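PDB 2X12: fimbriae-associated protein FAP1 from Streptococcus parasanguinis, which is a component of serine-rich, cell-wall-anchored fimbriae and probably mediates bacterial adhesion and biofilm formation. Local coordinates for residues 151-165 / 328-342. Numbering follows the deposited sequence.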
ATOM      1  N   PHE A 151     -10.234  -5.010 -10.383  1.00 42.21           N
ATOM      2  CA  PHE A 151      -8.964  -4.585 -10.960  1.00 40.38           C
ATOM      3  C   PHE A 151      -7.858  -5.194 -10.161  1.00 38.69           C
ATOM      4  O   PHE A 151      -7.988  -5.280  -8.941  1.00 37.88           O
ATOM      5  CB  PHE A 151      -8.796  -3.054 -10.858  1.00 38.55           C
ATOM      6  CG  PHE A 151      -9.826  -2.270 -11.638  1.00 39.44           C
ATOM      7  CD1 PHE A 151     -10.557  -1.260 -11.034  1.00 37.20           C
ATOM      8  CD2 PHE A 151     -10.059  -2.568 -12.979  1.00 41.91           C
ATOM      9  CE1 PHE A 151     -11.489  -0.573 -11.740  1.00 38.54           C
ATOM     10  CE2 PHE A 151     -11.000  -1.884 -13.701  1.00 42.66           C
ATOM     11  CZ  PHE A 151     -11.724  -0.894 -13.082  1.00 42.06           C
ATOM     12  N   THR A 152      -6.781  -5.586 -10.843  1.00 38.47           N
ATOM     13  CA  THR A 152      -5.561  -6.015 -10.188  1.00 37.44           C
ATOM     14  C   THR A 152      -4.392  -5.161 -10.707  1.00 36.10           C
ATOM     15  O   THR A 152      -4.554  -4.397 -11.628  1.00 36.45           O
ATOM     16  CB  THR A 152      -5.250  -7.559 -10.364  1.00 40.15           C
ATOM     17  OG1 THR A 152      -4.828  -7.837 -11.697  1.00 43.49           O
ATOM     18  CG2 THR A 152      -6.424  -8.467 -10.005  1.00 41.45           C
ATOM     19  N   ILE A 153      -3.216  -5.307 -10.104  1.00 35.60           N
ATOM     20  CA  ILE A 153      -2.029  -4.541 -10.463  1.00 34.68           C
ATOM     21  C   ILE A 153      -1.915  -4.542 -11.947  1.00 36.49           C
ATOM     22  O   ILE A 153      -1.625  -3.519 -12.548  1.00 36.28           O
ATOM     23  CB  ILE A 153      -0.695  -5.162  -9.929  1.00 35.17           C
ATOM     24  CG1 ILE A 153      -0.765  -5.624  -8.445  1.00 37.00           C
ATOM     25  CG2 ILE A 153       0.492  -4.262 -10.187  1.00 33.97           C
ATOM     26  CD1 ILE A 153      -1.171  -7.351  -8.332  1.00 43.30           C
ATOM     27  N   SER A 154      -2.157  -5.688 -12.569  1.00 38.94           N
ATOM     28  CA  SER A 154      -1.947  -5.755 -13.999  1.00 41.76           C
ATOM     29  C   SER A 154      -2.915  -4.844 -14.790  1.00 41.81           C
ATOM     30  O   SER A 154      -2.773  -4.656 -16.010  1.00 43.70           O
ATOM     31  CB  SER A 154      -2.021  -7.202 -14.479  1.00 45.01           C
ATOM     32  OG  SER A 154      -3.338  -7.681 -14.409  1.00 48.41           O
ATOM     33  N   ASP A 155      -3.909  -4.307 -14.100  1.00 40.07           N
ATOM     34  CA  ASP A 155      -4.814  -3.340 -14.708  1.00 40.98           C
ATOM     35  C   ASP A 155      -4.318  -1.885 -14.533  1.00 39.12           C
ATOM     36  O   ASP A 155      -4.947  -0.938 -15.054  1.00 39.38           O
ATOM     37  CB  ASP A 155      -6.248  -3.490 -14.158  1.00 41.14           C
ATOM     38  CG  ASP A 155      -6.894  -4.835 -14.508  1.00 44.14           C
ATOM     39  OD1 ASP A 155      -7.112  -5.137 -15.704  1.00 44.69           O
ATOM     40  OD2 ASP A 155      -7.225  -5.574 -13.560  1.00 46.02           O
ATOM     41  N   PHE A 156      -3.195  -1.723 -13.833  1.00 37.08           N
ATOM     42  CA  PHE A 156      -2.573  -0.435 -13.705  1.00 36.03           C
ATOM     43  C   PHE A 156      -1.208  -0.326 -14.347  1.00 37.17           C
ATOM     44  O   PHE A 156      -0.652   0.734 -14.336  1.00 36.50           O
ATOM     45  CB  PHE A 156      -2.402  -0.122 -12.255  1.00 33.70           C
ATOM     46  CG  PHE A 156      -3.605  -0.441 -11.402  1.00 33.99           C
ATOM     47  CD1 PHE A 156      -4.858   0.001 -11.724  1.00 35.56           C
ATOM     48  CD2 PHE A 156      -3.458  -1.087 -10.184  1.00 33.94           C
ATOM     49  CE1 PHE A 156      -5.970  -0.244 -10.849  1.00 34.38           C
ATOM     50  CE2 PHE A 156      -4.567  -1.317  -9.310  1.00 32.06           C
ATOM     51  CZ  PHE A 156      -5.800  -0.915  -9.659  1.00 31.85           C
ATOM     52  N   SER A 157      -0.671  -1.415 -14.878  1.00 39.64           N
ATOM     53  CA  SER A 157       0.581  -1.407 -15.652  1.00 42.78           C
ATOM     54  C   SER A 157       1.062  -0.055 -16.196  1.00 43.75           C
ATOM     55  O   SER A 157       2.239   0.358 -15.981  1.00 43.67           O
ATOM     56  CB  SER A 157       0.439  -2.273 -16.914  1.00 46.92           C
ATOM     57  OG  SER A 157      -0.695  -3.123 -16.860  1.00 51.18           O
ATOM     58  N   ASN A 158       0.183   0.601 -16.962  1.00 44.97           N
ATOM     59  CA  ASN A 158       0.614   1.691 -17.833  1.00 47.17           C
ATOM     60  C   ASN A 158       1.034   2.929 -17.090  1.00 45.66           C
ATOM     61  O   ASN A 158       2.098   3.487 -17.340  1.00 47.38           O
ATOM     62  CB  ASN A 158      -0.468   2.038 -18.843  1.00 49.69           C
ATOM     63  CG  ASN A 158      -0.686   0.948 -19.791  1.00 51.60           C
ATOM     64  OD1 ASN A 158       0.121   0.023 -19.834  1.00 57.01           O
ATOM     65  ND2 ASN A 158      -1.771   1.002 -20.536  1.00 49.73           N
ATOM     66  N   GLY A 159       0.202   3.359 -16.176  1.00 43.40           N
ATOM     67  CA  GLY A 159       0.577   4.479 -15.355  1.00 43.20           C
ATOM     68  C   GLY A 159       0.969   3.993 -13.996  1.00 41.21           C
ATOM     69  O   GLY A 159       0.478   2.954 -13.491  1.00 40.34           O
ATOM     70  N   GLY A 160       1.850   4.738 -13.363  1.00 41.81           N
ATOM     71  CA  GLY A 160       2.233   4.346 -11.995  1.00 39.86           C
ATOM     72  C   GLY A 160       2.945   3.002 -11.782  1.00 38.81           C
ATOM     73  O   GLY A 160       2.998   2.148 -12.652  1.00 39.17           O
ATOM     74  N   THR A 161       3.350   2.827 -10.523  1.00 37.39           N
ATOM     75  CA  THR A 161       4.661   2.359 -10.121  1.00 37.22           C
ATOM     76  C   THR A 161       4.564   1.370  -9.002  1.00 35.26           C
ATOM     77  O   THR A 161       3.799   1.587  -8.088  1.00 34.53           O
ATOM     78  CB  THR A 161       5.387   3.559  -9.572  1.00 37.67           C
ATOM     79  OG1 THR A 161       5.214   4.640 -10.500  1.00 40.75           O
ATOM     80  CG2 THR A 161       6.852   3.273  -9.392  1.00 39.17           C
ATOM     81  N   GLN A 162       5.309   0.270  -9.079  1.00 35.65           N
ATOM     82  CA  GLN A 162       5.398  -0.666  -7.968  1.00 34.38           C
ATOM     83  C   GLN A 162       6.665  -0.314  -7.219  1.00 33.86           C
ATOM     84  O   GLN A 162       7.658   0.077  -7.826  1.00 35.46           O
ATOM     85  CB  GLN A 162       5.430  -2.120  -8.442  1.00 35.50           C
ATOM     86  CG  GLN A 162       5.194  -3.081  -7.261  1.00 37.74           C
ATOM     87  CD  GLN A 162       4.422  -4.386  -7.600  1.00 42.49           C
ATOM     88  OE1 GLN A 162       4.267  -4.762  -8.772  1.00 44.47           O
ATOM     89  NE2 GLN A 162       3.944  -5.087  -6.546  1.00 43.28           N
ATOM     90  N   TYR A 163       6.624  -0.468  -5.912  1.00 32.05           N
ATOM     91  CA  TYR A 163       7.706  -0.063  -5.045  1.00 32.09           C
ATOM     92  C   TYR A 163       8.205  -1.236  -4.225  1.00 31.77           C
ATOM     93  O   TYR A 163       7.381  -1.949  -3.628  1.00 31.68           O
ATOM     94  CB  TYR A 163       7.196   0.980  -4.102  1.00 30.99           C
ATOM     95  CG  TYR A 163       6.914   2.334  -4.724  1.00 33.20           C
ATOM     96  CD1 TYR A 163       7.904   3.293  -4.848  1.00 36.06           C
ATOM     97  CD2 TYR A 163       5.652   2.688  -5.116  1.00 34.79           C
ATOM     98  CE1 TYR A 163       7.650   4.560  -5.377  1.00 37.64           C
ATOM     99  CE2 TYR A 163       5.386   3.973  -5.635  1.00 36.42           C
ATOM    100  CZ  TYR A 163       6.397   4.895  -5.775  1.00 37.48           C
ATOM    101  OH  TYR A 163       6.149   6.147  -6.295  1.00 38.61           O
ATOM    102  N   TYR A 164       9.525  -1.431  -4.177  1.00 31.90           N
ATOM    103  CA  TYR A 164      10.083  -2.615  -3.579  1.00 32.60           C
ATOM    104  C   TYR A 164      10.831  -2.251  -2.309  1.00 32.81           C
ATOM    105  O   TYR A 164      10.809  -1.114  -1.855  1.00 32.64           O
ATOM    106  CB  TYR A 164      10.995  -3.331  -4.568  1.00 34.82           C
ATOM    107  CG  TYR A 164      10.278  -3.739  -5.844  1.00 37.93           C
ATOM    108  CD1 TYR A 164       9.898  -5.060  -6.087  1.00 41.24           C
ATOM    109  CD2 TYR A 164       9.979  -2.787  -6.815  1.00 40.44           C
ATOM    110  CE1 TYR A 164       9.227  -5.421  -7.290  1.00 44.61           C
ATOM    111  CE2 TYR A 164       9.316  -3.122  -7.999  1.00 42.97           C
ATOM    112  CZ  TYR A 164       8.928  -4.432  -8.240  1.00 44.76           C
ATOM    113  OH  TYR A 164       8.245  -4.674  -9.421  1.00 44.38           O
ATOM    114  N   TRP A 165      11.498  -3.223  -1.718  1.00 33.79           N
ATOM    115  CA  TRP A 165      12.299  -2.996  -0.525  1.00 34.32           C
ATOM    116  C   TRP A 165      13.701  -3.605  -0.714  1.00 36.71           C
ATOM    117  O   TRP A 165      13.855  -4.795  -0.955  1.00 37.31           O
ATOM    118  CB  TRP A 165      11.568  -3.610   0.671  1.00 33.61           C
ATOM    119  CG  TRP A 165      12.305  -3.663   1.938  1.00 33.90           C
ATOM    120  CD1 TRP A 165      12.949  -4.730   2.453  1.00 34.55           C
ATOM    121  CD2 TRP A 165      12.447  -2.610   2.880  1.00 35.55           C
ATOM    122  NE1 TRP A 165      13.518  -4.414   3.646  1.00 35.92           N
ATOM    123  CE2 TRP A 165      13.230  -3.110   3.940  1.00 35.90           C
ATOM    124  CE3 TRP A 165      12.034  -1.270   2.914  1.00 34.61           C
ATOM    125  CZ2 TRP A 165      13.586  -2.338   5.030  1.00 35.87           C
ATOM    126  CZ3 TRP A 165      12.392  -0.511   3.985  1.00 36.30           C
ATOM    127  CH2 TRP A 165      13.167  -1.049   5.039  1.00 36.82           C
ATOM    128  N   THR A 328       9.887  -1.339   8.294  1.00 25.76           N
ATOM    129  CA  THR A 328      10.672  -2.277   7.523  1.00 25.93           C
ATOM    130  C   THR A 328       9.717  -3.071   6.632  1.00 25.01           C
ATOM    131  O   THR A 328       8.504  -2.923   6.727  1.00 23.67           O
ATOM    132  CB  THR A 328      11.540  -3.189   8.447  1.00 27.11           C
ATOM    133  OG1 THR A 328      12.611  -3.814   7.720  1.00 27.98           O
ATOM    134  CG2 THR A 328      10.680  -4.235   9.080  1.00 27.46           C
ATOM    135  N   ALA A 329      10.294  -3.902   5.763  1.00 25.51           N
ATOM    136  CA  ALA A 329       9.557  -4.623   4.717  1.00 25.09           C
ATOM    137  C   ALA A 329       8.521  -3.734   4.046  1.00 23.69           C
ATOM    138  O   ALA A 329       7.400  -4.133   3.882  1.00 22.81           O
ATOM    139  CB  ALA A 329       8.904  -5.829   5.263  1.00 25.43           C
ATOM    140  N   ILE A 330       8.898  -2.519   3.677  1.00 23.32           N
ATOM    141  CA  ILE A 330       7.949  -1.640   3.014  1.00 22.94           C
ATOM    142  C   ILE A 330       7.820  -1.905   1.530  1.00 24.10           C
ATOM    143  O   ILE A 330       8.800  -2.127   0.826  1.00 26.24           O
ATOM    144  CB  ILE A 330       8.366  -0.214   3.148  1.00 22.66           C
ATOM    145  CG1 ILE A 330       8.374   0.168   4.628  1.00 23.92           C
ATOM    146  CG2 ILE A 330       7.436   0.630   2.386  1.00 21.32           C
ATOM    147  CD1 ILE A 330       9.020   1.509   4.939  1.00 23.92           C
ATOM    148  N   GLY A 331       6.609  -1.877   1.016  1.00 24.44           N
ATOM    149  CA  GLY A 331       6.417  -1.994  -0.431  1.00 24.99           C
ATOM    150  C   GLY A 331       5.024  -1.548  -0.746  1.00 24.95           C
ATOM    151  O   GLY A 331       4.219  -1.320   0.167  1.00 24.58           O
ATOM    152  N   GLY A 332       4.720  -1.410  -2.026  1.00 25.86           N
ATOM    153  CA  GLY A 332       3.432  -0.870  -2.377  1.00 25.82           C
ATOM    154  C   GLY A 332       3.353  -0.376  -3.779  1.00 27.21           C
ATOM    155  O   GLY A 332       4.207  -0.698  -4.617  1.00 30.28           O
ATOM    156  N   TYR A 333       2.333   0.409  -4.063  1.00 26.70           N
ATOM    157  CA  TYR A 333       2.064   0.753  -5.418  1.00 27.61           C
ATOM    158  C   TYR A 333       1.476   2.106  -5.472  1.00 28.01           C
ATOM    159  O   TYR A 333       0.798   2.514  -4.543  1.00 28.54           O
ATOM    160  CB  TYR A 333       1.071  -0.234  -5.950  1.00 28.26           C
ATOM    161  CG  TYR A 333       1.036  -0.315  -7.442  1.00 29.78           C
ATOM    162  CD1 TYR A 333       0.197   0.460  -8.171  1.00 31.04           C
ATOM    163  CD2 TYR A 333       1.855  -1.185  -8.120  1.00 30.72           C
ATOM    164  CE1 TYR A 333       0.154   0.343  -9.553  1.00 33.50           C
ATOM    165  CE2 TYR A 333       1.840  -1.277  -9.476  1.00 32.40           C
ATOM    166  CZ  TYR A 333       0.985  -0.526 -10.203  1.00 33.93           C
ATOM    167  OH  TYR A 333       0.988  -0.653 -11.594  1.00 36.69           O
ATOM    168  N   GLN A 334       1.732   2.815  -6.552  1.00 29.37           N
ATOM    169  CA  GLN A 334       1.104   4.112  -6.802  1.00 30.65           C
ATOM    170  C   GLN A 334       0.224   3.911  -8.027  1.00 31.87           C
ATOM    171  O   GLN A 334       0.696   3.468  -9.061  1.00 33.91           O
ATOM    172  CB  GLN A 334       2.169   5.129  -7.126  1.00 31.95           C
ATOM    173  CG  GLN A 334       1.669   6.389  -7.787  1.00 36.23           C
ATOM    174  CD  GLN A 334       1.792   7.595  -6.885  1.00 40.51           C
ATOM    175  OE1 GLN A 334       2.829   7.938  -6.401  1.00 44.16           O
ATOM    176  NE2 GLN A 334       0.735   8.218  -6.657  1.00 41.59           N
ATOM    177  N   VAL A 335      -1.054   4.205  -7.938  1.00 31.50           N
ATOM    178  CA  VAL A 335      -1.884   4.089  -9.106  1.00 32.41           C
ATOM    179  C   VAL A 335      -1.944   5.415  -9.803  1.00 33.78           C
ATOM    180  O   VAL A 335      -2.034   6.446  -9.162  1.00 33.77           O
ATOM    181  CB  VAL A 335      -3.283   3.693  -8.726  1.00 32.56           C
ATOM    182  CG1 VAL A 335      -4.168   3.676  -9.976  1.00 35.08           C
ATOM    183  CG2 VAL A 335      -3.268   2.370  -8.032  1.00 31.30           C
ATOM    184  N   SER A 336      -1.903   5.410 -11.120  1.00 35.68           N
ATOM    185  CA  SER A 336      -2.001   6.665 -11.826  1.00 37.89           C
ATOM    186  C   SER A 336      -2.720   6.413 -13.115  1.00 39.62           C
ATOM    187  O   SER A 336      -2.188   6.638 -14.211  1.00 41.47           O
ATOM    188  CB  SER A 336      -0.635   7.318 -12.050  1.00 39.01           C
ATOM    189  OG  SER A 336      -0.814   8.681 -12.401  1.00 41.90           O
ATOM    190  N   GLY A 337      -3.966   5.984 -12.932  1.00 38.96           N
ATOM    191  CA  GLY A 337      -4.865   5.656 -14.007  1.00 40.31           C
ATOM    192  C   GLY A 337      -5.002   4.148 -14.180  1.00 39.41           C
ATOM    193  O   GLY A 337      -4.011   3.398 -14.164  1.00 39.86           O
ATOM    194  N   VAL A 338      -6.245   3.725 -14.337  1.00 39.02           N
ATOM    195  CA  VAL A 338      -6.586   2.393 -14.696  1.00 38.83           C
ATOM    196  C   VAL A 338      -6.342   2.300 -16.169  1.00 40.38           C
ATOM    197  O   VAL A 338      -6.753   3.165 -16.886  1.00 41.14           O
ATOM    198  CB  VAL A 338      -8.057   2.148 -14.410  1.00 39.85           C
ATOM    199  CG1 VAL A 338      -8.533   0.911 -15.126  1.00 41.80           C
ATOM    200  CG2 VAL A 338      -8.245   2.023 -12.925  1.00 37.48           C
ATOM    201  N   ASN A 339      -5.656   1.245 -16.603  1.00 40.79           N
ATOM    202  CA  ASN A 339      -5.209   1.099 -17.982  1.00 42.72           C
ATOM    203  C   ASN A 339      -6.378   1.336 -18.892  1.00 45.30           C
ATOM    204  O   ASN A 339      -7.478   0.843 -18.650  1.00 45.31           O
ATOM    205  CB  ASN A 339      -4.617  -0.307 -18.204  1.00 43.57           C
ATOM    206  CG  ASN A 339      -3.234  -0.488 -17.586  1.00 40.55           C
ATOM    207  OD1 ASN A 339      -2.651   0.433 -17.001  1.00 39.31           O
ATOM    208  ND2 ASN A 339      -2.703  -1.683 -17.731  1.00 39.56           N
ATOM    209  N   ALA A 340      -6.145   2.100 -19.945  1.00 47.95           N
ATOM    210  CA  ALA A 340      -7.228   2.489 -20.869  1.00 51.15           C
ATOM    211  C   ALA A 340      -8.214   1.344 -21.221  1.00 53.17           C
ATOM    212  O   ALA A 340      -9.400   1.568 -21.383  1.00 53.95           O
ATOM    213  CB  ALA A 340      -6.618   3.071 -22.181  1.00 53.95           C
ATOM    214  N   ASP A 341      -7.724   0.120 -21.335  1.00 54.30           N
ATOM    215  CA  ASP A 341      -8.554  -0.962 -21.862  1.00 57.65           C
ATOM    216  C   ASP A 341      -8.999  -1.964 -20.805  1.00 56.45           C
ATOM    217  O   ASP A 341      -9.485  -3.035 -21.126  1.00 58.65           O
ATOM    218  CB  ASP A 341      -7.803  -1.668 -22.995  1.00 60.93           C
ATOM    219  CG  ASP A 341      -6.402  -2.124 -22.583  1.00 61.43           C
ATOM    220  OD1 ASP A 341      -5.701  -1.417 -21.776  1.00 59.18           O
ATOM    221  OD2 ASP A 341      -6.022  -3.201 -23.093  1.00 65.84           O
ATOM    222  N   SER A 342      -8.805  -1.624 -19.544  1.00 53.66           N
ATOM    223  CA  SER A 342      -9.428  -2.367 -18.480  1.00 53.61           C
ATOM    224  C   SER A 342     -10.595  -1.569 -17.915  1.00 53.92           C
ATOM    225  O   SER A 342     -11.321  -2.072 -17.071  1.00 54.66           O
ATOM    226  CB  SER A 342      -8.442  -2.654 -17.355  1.00 50.79           C
ATOM    227  OG  SER A 342      -7.180  -3.123 -17.805  1.00 51.60           O
TER
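Q162 and Y333 form a non-hydrogen-bonded pair and Y163 and G332 a hydrogen-bonded one where the short strand 162-163 runs antiparallel to strand 330-336, and reciprocal backbone bonds between T161 and Q334 continue the ladder toward the loop 153-161. The Y333 ring, its CG anti to the backbone N (chi1 -160°), lies with one face under T161 O; I153 CG2 packs against the ring near CE2, and F156 CB lies 3.7 Å from Y333 CE1. The F156 ring takes V335 CG2 over one face as a CH-pi contact, 4.2 Å from its centroid, with V338 CG2 at its edge. At the far end, A329 CA sits over the five-membered ring of W165. N339 grips the loop through its backbone N, which donates to D155 O at 2.8 Å, and through OD1, which receives N158 N at 2.8 Å; the bond from ND2 to S157 OG is modelled rather short and is less certain. Its amide also stacks on that of N158, planes 16° apart. The D155 carboxylate bridges both segments, OD2 accepting T152 N and OD1 the hydroxyl of S342. Polar grips on the loop and the F156 side chain packed against V335, V338 and Y333 thus join two sheets of this beta domain.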